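Local structure of methyltransferase domain-containing protein (Pyrococcus horikoshii, 1VE3) at residues F61-V66 with S85-I90. The protein binds S-adenosylmethionine and is probably a methyltransferase that uses it as methyl donor, though its substrate is unknown. Sequence-based numbering, arbitrary orientation.
Sequences FEVVGV and SNVEFI
G65 joins E88 and I90 by two backbone hydrogen bonds that fix the register of two parallel strands. G65 N donates to E88 O at 2.9 Å. Its own carbonyl takes the N-H of I90, G65 O to I90 N being 2.8 Å, and both bonds are fairly straight, with N-H...O angles of 162° and 164°. A third link, from E88 N to V63 O, is weak at 3.5 Å, so the pairing slackens toward the start of the second strand. CA-H...O contacts accompany these bonds: F89 CA lies 3.2 Å from G65 O, and V66 CA, equally near I90 O, extends the pairing beyond the last of them.

Apolar contacts divide between the two faces of the sheet. On the face of V63, V87 and F89, the valines meet methyl to methyl, V63 CG1 to V87 CG1 at 3.8 Å. V87 CG1 also lies 3.7 Å above one face of the F89 ring, offset toward its rim. With CG anti to its carbonyl carbon (chi1 -67°), F89 brings CD1 to 3.9 Å from G65 CA, its ring passing obliquely by a residue without a side chain. Helices 51-58 and 70-82 pack against this face, V63 meeting L56 and F89 meeting A76 and A80. On the face of V64, V66 and I90 side chains meet at longer range, V64 CG1 to I90 CD1 being 4.3 Å; F99 touches both valines there.

The parallel bridges and the intervening helix 70-82 define a beta-alpha-beta unit of the Rossmann-like methyltransferase fold, strand 88-91 being outermost within the chain. Backbone bonds thus set the alignment while apolar side chains pack on the helix-covered face, near strand ends whose following residues D67, D93 and A94 bind S-adenosylmethionine.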
loop_
_atom_site.group_PDB
_atom_site.type_symbol
_atom_site.label_atom_id
_atom_site.label_comp_id
_atom_site.label_asym_id
_atom_site.label_seq_id
_atom_site.Cartn_x
_atom_site.Cartn_y
_atom_site.Cartn_z
ATOM N N PHE A 61 -2.914 19.004 -10.952
ATOM C CA PHE A 61 -3.383 19.973 -9.968
ATOM C C PHE A 61 -2.210 20.795 -9.453
ATOM O O PHE A 61 -1.079 20.312 -9.400
ATOM C CB PHE A 61 -4.043 19.264 -8.784
ATOM C CG PHE A 61 -5.433 18.780 -9.057
ATOM C CD1 PHE A 61 -6.518 19.640 -8.930
ATOM C CD2 PHE A 61 -5.662 17.464 -9.439
ATOM C CE1 PHE A 61 -7.810 19.196 -9.175
ATOM C CE2 PHE A 61 -6.949 17.009 -9.687
ATOM C CZ PHE A 61 -8.029 17.877 -9.556
ATOM N N GLU A 62 -2.483 22.042 -9.086
ATOM C CA GLU A 62 -1.463 22.928 -8.535
ATOM C C GLU A 62 -1.567 22.676 -7.033
ATOM O O GLU A 62 -2.544 23.085 -6.396
ATOM C CB GLU A 62 -1.796 24.383 -8.871
ATOM C CG GLU A 62 -0.764 25.385 -8.391
ATOM C CD GLU A 62 -1.132 26.811 -8.741
ATOM O OE1 GLU A 62 -0.384 27.732 -8.348
ATOM O OE2 GLU A 62 -2.170 27.012 -9.407
ATOM N N VAL A 63 -0.559 22.014 -6.468
ATOM C CA VAL A 63 -0.603 21.643 -5.055
ATOM C C VAL A 63 0.287 22.347 -4.040
ATOM O O VAL A 63 1.458 22.630 -4.291
ATOM C CB VAL A 63 -0.355 20.124 -4.905
ATOM C CG1 VAL A 63 -0.577 19.696 -3.464
ATOM C CG2 VAL A 63 -1.267 19.362 -5.844
ATOM N N VAL A 64 -0.295 22.601 -2.873
ATOM C CA VAL A 64 0.408 23.219 -1.760
ATOM C C VAL A 64 0.166 22.342 -0.534
ATOM O O VAL A 64 -0.981 22.085 -0.159
ATOM C CB VAL A 64 -0.121 24.625 -1.457
ATOM C CG1 VAL A 64 0.687 25.241 -0.334
ATOM C CG2 VAL A 64 -0.050 25.489 -2.710
ATOM N N GLY A 65 1.247 21.875 0.082
ATOM C CA GLY A 65 1.119 21.025 1.251
ATOM C C GLY A 65 1.545 21.719 2.530
ATOM O O GLY A 65 2.631 22.297 2.597
ATOM N N VAL A 66 0.696 21.646 3.551
ATOM C CA VAL A 66 0.972 22.279 4.838
ATOM C C VAL A 66 0.882 21.298 6.014
ATOM O O VAL A 66 -0.083 20.557 6.133
ATOM C CB VAL A 66 -0.027 23.443 5.095
ATOM C CG1 VAL A 66 0.225 24.070 6.466
ATOM C CG2 VAL A 66 0.101 24.489 3.993
ATOM N N SER A 85 9.163 16.817 -8.084
ATOM C CA SER A 85 7.842 17.410 -7.947
ATOM C C SER A 85 7.924 18.910 -7.695
ATOM O O SER A 85 8.882 19.398 -7.089
ATOM C CB SER A 85 7.103 16.739 -6.784
ATOM O OG SER A 85 5.814 17.293 -6.598
ATOM N N ASN A 86 6.910 19.633 -8.160
ATOM C CA ASN A 86 6.845 21.080 -7.987
ATOM C C ASN A 86 5.899 21.473 -6.856
ATOM O O ASN A 86 5.555 22.647 -6.701
ATOM C CB ASN A 86 6.396 21.750 -9.287
ATOM C CG ASN A 86 7.418 21.612 -10.393
ATOM O OD1 ASN A 86 8.563 22.048 -10.254
ATOM N ND2 ASN A 86 7.012 21.004 -11.501
ATOM N N VAL A 87 5.472 20.490 -6.071
ATOM C CA VAL A 87 4.582 20.749 -4.946
ATOM C C VAL A 87 5.357 21.496 -3.868
ATOM O O VAL A 87 6.442 21.071 -3.470
ATOM C CB VAL A 87 4.036 19.438 -4.337
ATOM C CG1 VAL A 87 3.168 19.748 -3.129
ATOM C CG2 VAL A 87 3.242 18.672 -5.377
ATOM N N GLU A 88 4.801 22.612 -3.406
ATOM C CA GLU A 88 5.445 23.405 -2.369
ATOM C C GLU A 88 4.946 23.024 -0.985
ATOM O O GLU A 88 3.750 23.105 -0.700
ATOM C CB GLU A 88 5.199 24.899 -2.578
ATOM C CG GLU A 88 5.648 25.729 -1.379
ATOM C CD GLU A 88 5.546 27.222 -1.604
ATOM O OE1 GLU A 88 4.444 27.707 -1.945
ATOM O OE2 GLU A 88 6.575 27.910 -1.431
ATOM N N PHE A 89 5.874 22.620 -0.128
ATOM C CA PHE A 89 5.542 22.236 1.231
ATOM C C PHE A 89 5.901 23.354 2.190
ATOM O O PHE A 89 6.993 23.922 2.124
ATOM C CB PHE A 89 6.279 20.954 1.608
ATOM C CG PHE A 89 5.826 19.762 0.830
ATOM C CD1 PHE A 89 4.557 19.233 1.029
ATOM C CD2 PHE A 89 6.652 19.187 -0.130
ATOM C CE1 PHE A 89 4.115 18.144 0.282
ATOM C CE2 PHE A 89 6.220 18.097 -0.882
ATOM C CZ PHE A 89 4.952 17.576 -0.678
ATOM N N ILE A 90 4.966 23.668 3.079
ATOM C CA ILE A 90 5.170 24.727 4.054
ATOM C C ILE A 90 4.823 24.235 5.446
ATOM O O ILE A 90 3.843 23.517 5.629
ATOM C CB ILE A 90 4.281 25.948 3.746
ATOM C CG1 ILE A 90 4.522 26.425 2.316
ATOM C CG2 ILE A 90 4.585 27.070 4.724
ATOM C CD1 ILE A 90 3.610 27.565 1.894
#